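Local coordinates for tyrosyl-DNA phosphodiesterase 2 (Danio rerio, PDB 4F1H), which belongs to the endonuclease/exonuclease/phosphatase family of DNase I-like fold and is modelled with a bound magnesium ion and DNA, at residues B[12-17]-B[40-45]; B[21-26]-B[48-53]; B[96-101]-B[111-116]; B[144-149]-B[208-213]. All blocks are in the same frame, centred on the assembly; numbering follows the deposited sequence.

From the N terminus, the loop 12-17 after strand 4-10 meets 40-45 in interaction 1, closing a loop that holds helix 19-33. Interaction 2 pairs that helix, through 21-26, with 48-53, so the two contacts cross; R22 NH1 donates to the carbonyl oxygens of D15 and L17, and L51 packs on L40 and L43. Interaction 3 follows in series, a short hairpin closure of 96-101 on 111-116, joined to interaction 1 by the bond between Q41 NE2 and T114 OG1. Interaction 4 closes a much longer loop and shares a sheet with interaction 3 through strands 108-114 and 145-150. Interactions 1 and 2 belong to one sheet and its helices, 3 and 4 to the other.

Interaction 1 (B[12-17]-B[40-45]); sequences DGLDTL and LQELIP
Two backbone amides of the loop 12-17 are held by one residue, E42. G13 N donates to E42 O at 2.9 Å, a bent bond that lies in the carbonyl plane, and G13 has no side chain to stand between the two chains. L14 N donates to E42 OE1 at 3.2 Å in a straighter bond of 158°, using the anti lone pair of that oxygen. The E42 chain is extended beyond CG, which carries its carboxylate past the G13 backbone to this second amide. Within the loop, D15 N bonds to D12 O in a type I turn, and L17 N meets D15 OD1 at 3.0 Å from above the carboxylate plane, forming an Asx turn.

Among the acidic groups, D12 and E42 extend alongside each other. D12 OD1 comes to 3.1 Å from E42 OE1 without a hydrogen bond, the two carboxylate planes being 83° apart.

Aliphatic groups pack against the polar ones. L14 crosses E42 at about a right angle, with L14 CD1 3.8 Å from the carboxylate carbon E42 CD, and it also packs on a thymine base of the bound DNA. On the I44 side, the methyl CD1 of I44 reaches G13 O at 3.5 Å; CG1 stands between the backbone N and carbonyl carbon (chi1 63°), bringing that branch alongside the turn.

E42 and L43 both face F69 in a G1 beta bulge of strand 37-43, where the chain turns a corner at E42. With the E42 side chain about 3 Å from the magnesium ion, the arrangement belongs to the metal site of the DNase I-like fold.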
# COMPACT_ATOMS: atom_id res chain seq x y z
N ASP B 12 -8.86 17.95 -16.30
CA ASP B 12 -9.57 18.87 -15.39
C ASP B 12 -10.74 19.57 -16.10
O ASP B 12 -10.90 20.78 -16.02
CB ASP B 12 -8.65 19.91 -14.76
CG ASP B 12 -9.26 20.59 -13.54
OD1 ASP B 12 -10.35 20.17 -13.08
OD2 ASP B 12 -8.63 21.52 -13.01
N GLY B 13 -11.58 18.78 -16.75
CA GLY B 13 -12.77 19.29 -17.40
C GLY B 13 -13.80 19.90 -16.46
O GLY B 13 -14.68 20.64 -16.92
N LEU B 14 -13.73 19.59 -15.17
CA LEU B 14 -14.62 20.22 -14.18
C LEU B 14 -14.25 21.68 -13.90
O LEU B 14 -15.04 22.44 -13.33
CB LEU B 14 -14.63 19.41 -12.88
CG LEU B 14 -15.30 18.03 -13.10
CD1 LEU B 14 -15.23 17.14 -11.83
CD2 LEU B 14 -16.77 18.15 -13.59
N ASP B 15 -13.04 22.08 -14.29
CA ASP B 15 -12.63 23.50 -14.18
C ASP B 15 -12.95 24.12 -15.53
O ASP B 15 -12.26 23.86 -16.52
CB ASP B 15 -11.13 23.59 -13.87
CG ASP B 15 -10.59 25.00 -13.94
OD1 ASP B 15 -11.38 25.95 -14.09
OD2 ASP B 15 -9.36 25.15 -13.80
N THR B 16 -13.99 24.94 -15.59
CA THR B 16 -14.41 25.45 -16.89
C THR B 16 -13.68 26.75 -17.27
O THR B 16 -13.83 27.25 -18.40
CB THR B 16 -15.93 25.65 -16.96
OG1 THR B 16 -16.30 26.61 -15.96
CG2 THR B 16 -16.67 24.33 -16.68
N LEU B 17 -12.89 27.30 -16.35
CA LEU B 17 -12.21 28.57 -16.65
C LEU B 17 -11.13 28.38 -17.72
O LEU B 17 -10.24 27.53 -17.57
CB LEU B 17 -11.62 29.16 -15.37
CG LEU B 17 -10.95 30.54 -15.51
CD1 LEU B 17 -11.95 31.58 -16.06
CD2 LEU B 17 -10.39 30.99 -14.18
N LEU B 40 -7.00 9.70 -21.22
CA LEU B 40 -7.42 11.00 -20.66
C LEU B 40 -8.45 10.78 -19.60
O LEU B 40 -9.25 9.82 -19.66
CB LEU B 40 -8.02 11.90 -21.74
CG LEU B 40 -7.02 12.31 -22.83
CD1 LEU B 40 -7.70 13.09 -23.96
CD2 LEU B 40 -5.90 13.13 -22.24
N GLN B 41 -8.41 11.65 -18.59
CA GLN B 41 -9.45 11.60 -17.56
C GLN B 41 -10.11 12.95 -17.37
O GLN B 41 -9.53 13.99 -17.68
CB GLN B 41 -8.89 11.04 -16.22
CG GLN B 41 -8.19 9.68 -16.38
CD GLN B 41 -6.74 9.86 -16.85
OE1 GLN B 41 -6.05 10.81 -16.43
NE2 GLN B 41 -6.28 8.98 -17.71
N GLU B 42 -11.36 12.93 -16.90
CA GLU B 42 -12.13 14.14 -16.64
C GLU B 42 -12.35 14.98 -17.91
O GLU B 42 -12.37 16.22 -17.88
CB GLU B 42 -11.51 14.92 -15.47
CG GLU B 42 -12.53 15.64 -14.63
CD GLU B 42 -11.90 16.34 -13.44
OE1 GLU B 42 -11.95 17.58 -13.46
OE2 GLU B 42 -11.38 15.65 -12.52
N LEU B 43 -12.55 14.27 -19.02
CA LEU B 43 -13.12 14.92 -20.21
C LEU B 43 -14.55 15.33 -19.90
O LEU B 43 -15.23 14.69 -19.08
CB LEU B 43 -13.16 13.92 -21.35
CG LEU B 43 -11.77 13.54 -21.87
CD1 LEU B 43 -11.91 12.32 -22.75
CD2 LEU B 43 -11.20 14.66 -22.64
N ILE B 44 -15.02 16.39 -20.54
CA ILE B 44 -16.46 16.70 -20.60
C ILE B 44 -16.82 16.82 -22.07
O ILE B 44 -15.93 16.98 -22.92
CB ILE B 44 -16.83 17.97 -19.82
CG1 ILE B 44 -16.15 19.20 -20.41
CG2 ILE B 44 -16.51 17.82 -18.32
CD1 ILE B 44 -16.65 20.52 -19.79
N PRO B 45 -18.11 16.73 -22.40
CA PRO B 45 -18.45 16.73 -23.83
C PRO B 45 -17.90 17.95 -24.64
O PRO B 45 -17.44 17.72 -25.75
CB PRO B 45 -19.99 16.74 -23.81
CG PRO B 45 -20.32 15.96 -22.55
CD PRO B 45 -19.28 16.42 -21.54

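Interaction 2 (B[21-26]-B[48-53])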
# COMPACT_ATOMS: atom_id res chain seq x y z
N ASP B 21 -9.05 27.38 -24.23
CA ASP B 21 -7.61 27.64 -24.33
C ASP B 21 -6.80 26.45 -23.80
O ASP B 21 -5.73 26.11 -24.34
CB ASP B 21 -7.23 28.89 -23.53
CG ASP B 21 -7.81 30.16 -24.13
OD1 ASP B 21 -7.88 30.25 -25.37
OD2 ASP B 21 -8.19 31.07 -23.35
N ARG B 22 -7.28 25.83 -22.72
CA ARG B 22 -6.54 24.67 -22.17
C ARG B 22 -6.60 23.43 -23.08
O ARG B 22 -5.62 22.68 -23.21
CB ARG B 22 -6.97 24.40 -20.70
CG ARG B 22 -6.51 25.54 -19.74
CD ARG B 22 -7.33 25.60 -18.47
NE ARG B 22 -7.63 24.23 -18.05
CZ ARG B 22 -8.80 23.82 -17.59
NH1 ARG B 22 -9.83 24.66 -17.42
NH2 ARG B 22 -8.95 22.56 -17.30
N ALA B 23 -7.71 23.21 -23.78
CA ALA B 23 -7.80 22.10 -24.73
C ALA B 23 -6.84 22.33 -25.90
O ALA B 23 -6.25 21.37 -26.41
CB ALA B 23 -9.24 21.95 -25.26
N ARG B 24 -6.72 23.59 -26.30
CA ARG B 24 -5.74 23.95 -27.32
C ARG B 24 -4.33 23.64 -26.85
O ARG B 24 -3.47 23.17 -27.63
CB ARG B 24 -5.88 25.43 -27.68
CG ARG B 24 -6.53 25.67 -29.03
CD ARG B 24 -6.37 27.13 -29.45
NE ARG B 24 -7.06 28.02 -28.52
CZ ARG B 24 -8.38 28.21 -28.51
NH1 ARG B 24 -8.94 29.04 -27.63
NH2 ARG B 24 -9.15 27.55 -29.39
N GLY B 25 -4.08 23.91 -25.58
CA GLY B 25 -2.83 23.53 -24.93
C GLY B 25 -2.56 22.03 -25.04
O GLY B 25 -1.48 21.60 -25.43
N LEU B 26 -3.56 21.22 -24.68
CA LEU B 26 -3.38 19.78 -24.81
C LEU B 26 -3.08 19.40 -26.25
O LEU B 26 -2.22 18.57 -26.50
CB LEU B 26 -4.63 19.03 -24.29
CG LEU B 26 -4.65 17.52 -24.57
CD1 LEU B 26 -3.52 16.80 -23.86
CD2 LEU B 26 -6.03 16.96 -24.11
N VAL B 48 -14.19 17.15 -25.39
CA VAL B 48 -13.91 16.09 -26.34
C VAL B 48 -14.40 16.51 -27.73
O VAL B 48 -13.84 16.07 -28.73
CB VAL B 48 -14.49 14.71 -25.87
CG1 VAL B 48 -15.95 14.57 -26.25
CG2 VAL B 48 -13.67 13.57 -26.46
N GLN B 49 -15.41 17.38 -27.77
CA GLN B 49 -15.93 17.95 -29.02
C GLN B 49 -14.79 18.69 -29.70
O GLN B 49 -14.47 18.43 -30.87
CB GLN B 49 -17.12 18.89 -28.72
CG GLN B 49 -18.02 19.20 -29.92
CD GLN B 49 -19.21 20.12 -29.58
OE1 GLN B 49 -19.74 20.11 -28.46
NE2 GLN B 49 -19.63 20.91 -30.56
N TYR B 50 -14.12 19.56 -28.94
CA TYR B 50 -12.96 20.27 -29.49
C TYR B 50 -11.83 19.32 -29.96
O TYR B 50 -11.30 19.47 -31.06
CB TYR B 50 -12.41 21.30 -28.52
CG TYR B 50 -11.29 22.05 -29.19
CD1 TYR B 50 -11.56 22.89 -30.28
CD2 TYR B 50 -9.96 21.86 -28.82
CE1 TYR B 50 -10.53 23.56 -30.95
CE2 TYR B 50 -8.93 22.53 -29.48
CZ TYR B 50 -9.23 23.38 -30.54
OH TYR B 50 -8.22 24.05 -31.20
N LEU B 51 -11.44 18.38 -29.10
CA LEU B 51 -10.35 17.46 -29.48
C LEU B 51 -10.61 16.66 -30.76
O LEU B 51 -9.69 16.43 -31.54
CB LEU B 51 -10.05 16.47 -28.36
CG LEU B 51 -9.59 16.96 -27.00
CD1 LEU B 51 -9.40 15.72 -26.12
CD2 LEU B 51 -8.26 17.71 -27.15
N LYS B 52 -11.83 16.17 -30.93
CA LYS B 52 -12.20 15.37 -32.10
C LYS B 52 -12.08 16.19 -33.40
O LYS B 52 -11.67 15.66 -34.46
CB LYS B 52 -13.60 14.77 -31.89
CG LYS B 52 -13.55 13.63 -30.88
CD LYS B 52 -14.86 12.83 -30.76
CE LYS B 52 -15.95 13.71 -30.23
NZ LYS B 52 -17.09 12.97 -29.63
N LYS B 53 -12.37 17.48 -33.30
CA LYS B 53 -12.21 18.41 -34.43
C LYS B 53 -10.75 18.61 -34.82
O LYS B 53 -10.42 18.70 -36.02
CB LYS B 53 -12.81 19.77 -34.06
CG LYS B 53 -13.67 20.44 -35.14
CD LYS B 53 -12.84 21.12 -36.22
CE LYS B 53 -13.65 22.22 -36.94
NZ LYS B 53 -15.03 21.76 -37.29
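The shortest polar bond here belongs to R24, the arginine that Y50 crosses: R24 NH1 donates to D21 OD1 at 2.8 Å in a fairly straight bond. The oxygen lies in the guanidinium plane at its edge, and the bond is a salt bridge within helix 19-33. A bend in the R24 chain at its third torsion turns the guanidinium back toward D21 on the preceding turn.

Across the helices, Y50 lies at about a right angle to R24, and the guanidinium and ring planes are 81° apart. Y50 OH sits 3.2 Å from R24 CG, so the hydroxyl meets the aliphatic stem of the arginine; its hydrogen-bonding partner is R54 NH1. The CG of Y50 is anti to the backbone N (chi1 -176°), which carries the ring across the gap between the helices. Y50 CD2 approaches A23 CB at 3.6 Å, an oblique approach to the ring.

Deeper in the interface, L26 and L51 also cross at about a right angle, with L26 CD2 3.8 Å from L51 CD2. L51 CD2 further lies 4.2 Å from A23 O. No hydrogen bond joins the two segments, so apolar contact carries the pairing.

The segment axes pass 10.0 Å apart and cross at -41°. Helix 45-54 rests on the sheet, with V48, L51 and K52 on F60 of strand 58-62 and L51 also on L40 and L43, while L26 of helix 19-33 touches V11 in the loop after strand 4-10. C27 of helix 19-33 and Y47 of helix 45-54 extend the same interface.

Interaction 3 (B[96-101]-B[111-116]); sequences RNLLIA and YLMTSH. With nucleotides of chain A.
H116 donates from NE2 to the phosphate oxygen OP3 of DT1 of chain A at 2.8 Å, a bond of 165° that leaves the ring at its edge. One face of the imidazole is covered by the R96 guanidinium, stacked nearly flat with centres 3.7 Å apart and planes at 14°. R96 NH1 also donates to H116 O at 3.0 Å, coming from well above the carbonyl plane; the bend of the R96 chain at chi2 (-53°) folds the guanidinium back over its partner. R96 NH2 is held by Y68 OH and S119 OG, a second shell for the stack.

One residue further into the hairpin, S115 OG donates to N97 O at 2.6 Å, and a water accepts from both N97 N and H116 N. From here the pair becomes a regular antiparallel beta hairpin of strands 97-105 and 108-114. L99 and T114 form a hydrogen-bonded pair, with L99 N to T114 O at 3.0 Å; I100 and M113 form a non-hydrogen-bonded pair; A101 and L112 are hydrogen-bonded again, A101 N to L112 O at 2.8 Å.

On the I100 face, I100 CG2 lies over the Y111 ring, 3.9 Å from its centroid, in a CH-pi contact, and L98 CD2 meets M113 CE at 3.8 Å. On the opposite face, T114 OG1 is hydrogen-bonded to A150 O and to Q41 NE2, while L112 packs on V37 and F39 of the facing sheet.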
# COMPACT_ATOMS: atom_id res chain seq x y z
N ARG B 96 -17.28 6.37 -11.85
CA ARG B 96 -16.00 5.87 -12.31
C ARG B 96 -16.14 4.46 -12.89
O ARG B 96 -17.07 3.68 -12.53
CB ARG B 96 -14.97 5.91 -11.18
CG ARG B 96 -14.92 7.29 -10.49
CD ARG B 96 -14.71 8.44 -11.50
NE ARG B 96 -14.80 9.77 -10.86
CZ ARG B 96 -13.84 10.31 -10.09
NH1 ARG B 96 -12.75 9.64 -9.84
NH2 ARG B 96 -14.02 11.51 -9.55
N ASN B 97 -15.22 4.13 -13.80
CA ASN B 97 -15.28 2.83 -14.44
C ASN B 97 -13.90 2.48 -15.00
O ASN B 97 -12.92 3.23 -14.82
CB ASN B 97 -16.37 2.78 -15.53
CG ASN B 97 -16.25 3.88 -16.59
OD1 ASN B 97 -15.14 4.45 -16.84
ND2 ASN B 97 -17.39 4.23 -17.20
N LEU B 98 -13.82 1.34 -15.65
CA LEU B 98 -12.55 0.92 -16.26
C LEU B 98 -12.77 0.79 -17.75
O LEU B 98 -13.58 -0.02 -18.18
CB LEU B 98 -12.13 -0.42 -15.63
CG LEU B 98 -10.85 -1.05 -16.15
CD1 LEU B 98 -9.64 -0.09 -16.00
CD2 LEU B 98 -10.58 -2.35 -15.40
N LEU B 99 -12.07 1.60 -18.56
CA LEU B 99 -12.23 1.58 -20.02
C LEU B 99 -11.06 0.82 -20.62
O LEU B 99 -9.90 1.13 -20.32
CB LEU B 99 -12.25 3.04 -20.54
CG LEU B 99 -12.18 3.29 -22.05
CD1 LEU B 99 -13.33 2.63 -22.85
CD2 LEU B 99 -12.12 4.83 -22.29
N ILE B 100 -11.34 -0.20 -21.43
CA ILE B 100 -10.30 -1.10 -21.94
C ILE B 100 -10.41 -1.09 -23.46
O ILE B 100 -11.51 -1.22 -23.98
CB ILE B 100 -10.56 -2.54 -21.44
CG1 ILE B 100 -10.36 -2.60 -19.92
CG2 ILE B 100 -9.64 -3.55 -22.17
CD1 ILE B 100 -10.91 -3.84 -19.24
N ALA B 101 -9.29 -0.91 -24.16
CA ALA B 101 -9.24 -1.06 -25.63
C ALA B 101 -8.15 -2.06 -25.95
O ALA B 101 -7.01 -1.92 -25.49
CB ALA B 101 -8.95 0.27 -26.34
N TYR B 111 -3.17 -4.45 -24.44
CA TYR B 111 -4.45 -4.42 -23.73
C TYR B 111 -4.37 -3.10 -22.96
O TYR B 111 -3.65 -3.03 -21.96
CB TYR B 111 -4.52 -5.65 -22.83
CG TYR B 111 -5.80 -5.92 -22.08
CD1 TYR B 111 -5.97 -5.44 -20.79
CD2 TYR B 111 -6.79 -6.75 -22.62
CE1 TYR B 111 -7.14 -5.72 -20.05
CE2 TYR B 111 -7.98 -7.02 -21.89
CZ TYR B 111 -8.13 -6.52 -20.61
OH TYR B 111 -9.30 -6.80 -19.89
N LEU B 112 -5.03 -2.05 -23.48
CA LEU B 112 -4.89 -0.68 -22.96
C LEU B 112 -6.02 -0.37 -22.00
O LEU B 112 -7.19 -0.67 -22.27
CB LEU B 112 -4.91 0.32 -24.13
CG LEU B 112 -3.85 0.00 -25.19
CD1 LEU B 112 -4.16 0.83 -26.42
CD2 LEU B 112 -2.43 0.26 -24.71
N MET B 113 -5.70 0.21 -20.85
CA MET B 113 -6.72 0.42 -19.83
C MET B 113 -6.57 1.79 -19.19
O MET B 113 -5.47 2.26 -18.98
CB MET B 113 -6.55 -0.60 -18.70
CG MET B 113 -6.39 -2.05 -19.16
SD MET B 113 -5.74 -3.09 -17.81
CE MET B 113 -7.07 -2.94 -16.61
N THR B 114 -7.71 2.42 -18.89
CA THR B 114 -7.66 3.67 -18.10
C THR B 114 -8.84 3.78 -17.14
O THR B 114 -9.94 3.25 -17.35
CB THR B 114 -7.56 4.96 -18.98
OG1 THR B 114 -7.19 6.07 -18.16
CG2 THR B 114 -8.87 5.28 -19.72
N SER B 115 -8.61 4.53 -16.07
CA SER B 115 -9.66 4.81 -15.11
C SER B 115 -9.27 6.08 -14.37
O SER B 115 -8.10 6.53 -14.38
CB SER B 115 -9.82 3.63 -14.14
OG SER B 115 -10.94 3.84 -13.29
N HIS B 116 -10.27 6.71 -13.78
CA HIS B 116 -10.07 7.82 -12.87
C HIS B 116 -10.62 7.26 -11.56
O HIS B 116 -11.86 7.22 -11.36
CB HIS B 116 -10.91 8.99 -13.38
CG HIS B 116 -10.83 10.23 -12.56
ND1 HIS B 116 -11.66 11.31 -12.79
CD2 HIS B 116 -9.97 10.61 -11.58
CE1 HIS B 116 -11.36 12.28 -11.95
NE2 HIS B 116 -10.34 11.89 -11.20
OP3 DT A 1 -9.55 13.40 -8.97
P DT A 1 -8.42 14.37 -8.84
OP1 DT A 1 -8.26 15.31 -9.94
OP2 DT A 1 -7.09 13.67 -8.75
O5' DT A 1 -8.62 15.09 -7.44
C5' DT A 1 -7.86 16.28 -7.20
C4' DT A 1 -8.28 16.78 -5.83
O4' DT A 1 -9.59 17.38 -6.01
C3' DT A 1 -8.42 15.71 -4.74
O3' DT A 1 -8.12 16.31 -3.46
C2' DT A 1 -9.90 15.35 -4.79
C1' DT A 1 -10.52 16.70 -5.13
N1 DT A 1 -11.87 16.62 -5.76
C2 DT A 1 -12.93 17.18 -5.08
O2 DT A 1 -12.82 17.72 -3.97
N3 DT A 1 -14.13 17.04 -5.73
C4 DT A 1 -14.39 16.45 -6.96
O4 DT A 1 -15.53 16.40 -7.45
C5 DT A 1 -13.21 15.89 -7.60
C7 DT A 1 -13.33 15.17 -8.91
C6 DT A 1 -12.01 15.99 -7.00
O HOH W 1 -13.14 6.16 -14.46

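Interaction 4 (B[144-149]-B[208-213]); sequences DAIVIF and IFLRSA
Strands 145-150 and 202-211 are antiparallel neighbours in one of the two sheets of the DNase I-like fold, and the segment axes run 4.8 Å apart at 171°. F149 with F209 and V147 with R211 are hydrogen-bonded pairs: F209 N donates to F149 O at 2.8 Å and V147 N to R211 O at 2.9 Å, each matched by a return bond. I148 with L210, between them, is the non-hydrogen-bonded pair.

R211 bends at chi3 (79°) and turns its guanidinium across V147, whose CG2 lies over the centre of one face, 3.8 Å from R211 CZ. From there R211 NH1 donates to A145 O at 2.9 Å, and R211 NE to S212 O of its own segment. P142 O also accepts from R211 NH1, and A141 O from R211 NH2. On the same face, the rings of F149 and F209 are only slightly tilted but offset, with little overlap, their centroids 5.6 Å from each other, so CD1 of F149 meets CD2 of F209 at 3.7 Å. Helix 124-140 covers this face through V134 and I138.

On the reverse, I148 CG1 touches L210 CD1 at 4.0 Å, and both side chains pack on F248 of strand 243-249 in the other sheet.

Four backbone carbonyls, of A145, S212, P142 and A141, take N-H groups of R211; this probably fixes the rotation of the guanidinium over V147.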
# COMPACT_ATOMS: atom_id res chain seq x y z
N ASP B 144 -1.08 -13.21 -24.49
CA ASP B 144 -0.35 -12.70 -25.63
C ASP B 144 -0.39 -11.18 -25.75
O ASP B 144 0.10 -10.63 -26.74
CB ASP B 144 -0.83 -13.36 -26.94
CG ASP B 144 -2.30 -13.11 -27.23
OD1 ASP B 144 -3.05 -12.72 -26.30
OD2 ASP B 144 -2.72 -13.33 -28.39
N ALA B 145 -0.92 -10.50 -24.73
CA ALA B 145 -0.97 -9.04 -24.76
C ALA B 145 0.02 -8.44 -23.77
O ALA B 145 0.22 -9.00 -22.67
CB ALA B 145 -2.38 -8.51 -24.42
N ILE B 146 0.60 -7.30 -24.17
CA ILE B 146 1.27 -6.39 -23.23
C ILE B 146 0.13 -5.56 -22.63
O ILE B 146 -0.70 -5.03 -23.39
CB ILE B 146 2.21 -5.47 -23.99
CG1 ILE B 146 3.35 -6.29 -24.62
CG2 ILE B 146 2.80 -4.39 -23.05
CD1 ILE B 146 4.15 -5.51 -25.67
N VAL B 147 0.06 -5.47 -21.30
CA VAL B 147 -0.92 -4.62 -20.62
C VAL B 147 -0.32 -3.28 -20.21
O VAL B 147 0.72 -3.22 -19.56
CB VAL B 147 -1.46 -5.31 -19.34
CG1 VAL B 147 -2.54 -4.48 -18.68
CG2 VAL B 147 -2.01 -6.66 -19.72
N ILE B 148 -1.01 -2.19 -20.56
CA ILE B 148 -0.63 -0.86 -20.05
C ILE B 148 -1.87 -0.23 -19.45
O ILE B 148 -2.87 -0.01 -20.16
CB ILE B 148 -0.11 0.04 -21.17
CG1 ILE B 148 1.15 -0.58 -21.78
CG2 ILE B 148 0.16 1.47 -20.63
CD1 ILE B 148 1.75 0.28 -22.89
N PHE B 149 -1.87 -0.04 -18.13
CA PHE B 149 -2.88 0.77 -17.50
C PHE B 149 -2.27 2.14 -17.26
O PHE B 149 -1.15 2.23 -16.73
CB PHE B 149 -3.34 0.16 -16.15
CG PHE B 149 -4.19 1.11 -15.36
CD1 PHE B 149 -3.60 2.06 -14.52
CD2 PHE B 149 -5.57 1.09 -15.48
CE1 PHE B 149 -4.38 3.00 -13.84
CE2 PHE B 149 -6.36 2.01 -14.74
CZ PHE B 149 -5.77 2.94 -13.94
N ILE B 208 1.24 4.64 -14.08
CA ILE B 208 1.19 3.69 -15.20
C ILE B 208 1.61 2.33 -14.67
O ILE B 208 2.69 2.21 -14.03
CB ILE B 208 2.19 4.07 -16.30
CG1 ILE B 208 1.95 5.52 -16.74
CG2 ILE B 208 2.12 3.10 -17.46
CD1 ILE B 208 3.08 6.06 -17.64
N PHE B 209 0.79 1.31 -14.95
CA PHE B 209 1.10 -0.10 -14.58
C PHE B 209 1.36 -0.87 -15.86
O PHE B 209 0.64 -0.70 -16.86
CB PHE B 209 -0.06 -0.72 -13.78
CG PHE B 209 -0.38 -0.00 -12.48
CD1 PHE B 209 0.63 0.57 -11.71
CD2 PHE B 209 -1.70 0.13 -12.06
CE1 PHE B 209 0.33 1.25 -10.52
CE2 PHE B 209 -2.02 0.78 -10.87
CZ PHE B 209 -1.00 1.36 -10.11
N LEU B 210 2.39 -1.71 -15.85
CA LEU B 210 2.83 -2.43 -17.04
C LEU B 210 2.94 -3.91 -16.76
O LEU B 210 3.48 -4.31 -15.72
CB LEU B 210 4.19 -1.87 -17.50
CG LEU B 210 4.91 -2.68 -18.59
CD1 LEU B 210 4.14 -2.59 -19.94
CD2 LEU B 210 6.36 -2.20 -18.77
N ARG B 211 2.41 -4.74 -17.66
CA ARG B 211 2.63 -6.19 -17.60
C ARG B 211 3.06 -6.68 -18.98
O ARG B 211 2.51 -6.25 -20.01
CB ARG B 211 1.35 -6.93 -17.16
CG ARG B 211 1.61 -8.41 -16.83
CD ARG B 211 0.36 -9.22 -17.08
NE ARG B 211 0.21 -9.49 -18.50
CZ ARG B 211 -0.80 -10.16 -19.04
NH1 ARG B 211 -0.82 -10.37 -20.34
NH2 ARG B 211 -1.79 -10.60 -18.28
N SER B 212 4.09 -7.54 -19.04
CA SER B 212 4.50 -8.09 -20.33
C SER B 212 3.55 -9.17 -20.82
O SER B 212 2.68 -9.65 -20.08
CB SER B 212 5.91 -8.68 -20.26
OG SER B 212 6.84 -7.73 -19.78
N ALA B 213 3.72 -9.54 -22.08
CA ALA B 213 3.04 -10.70 -22.66
C ALA B 213 3.99 -11.87 -22.42
O ALA B 213 5.20 -11.69 -22.55
CB ALA B 213 2.88 -10.51 -24.17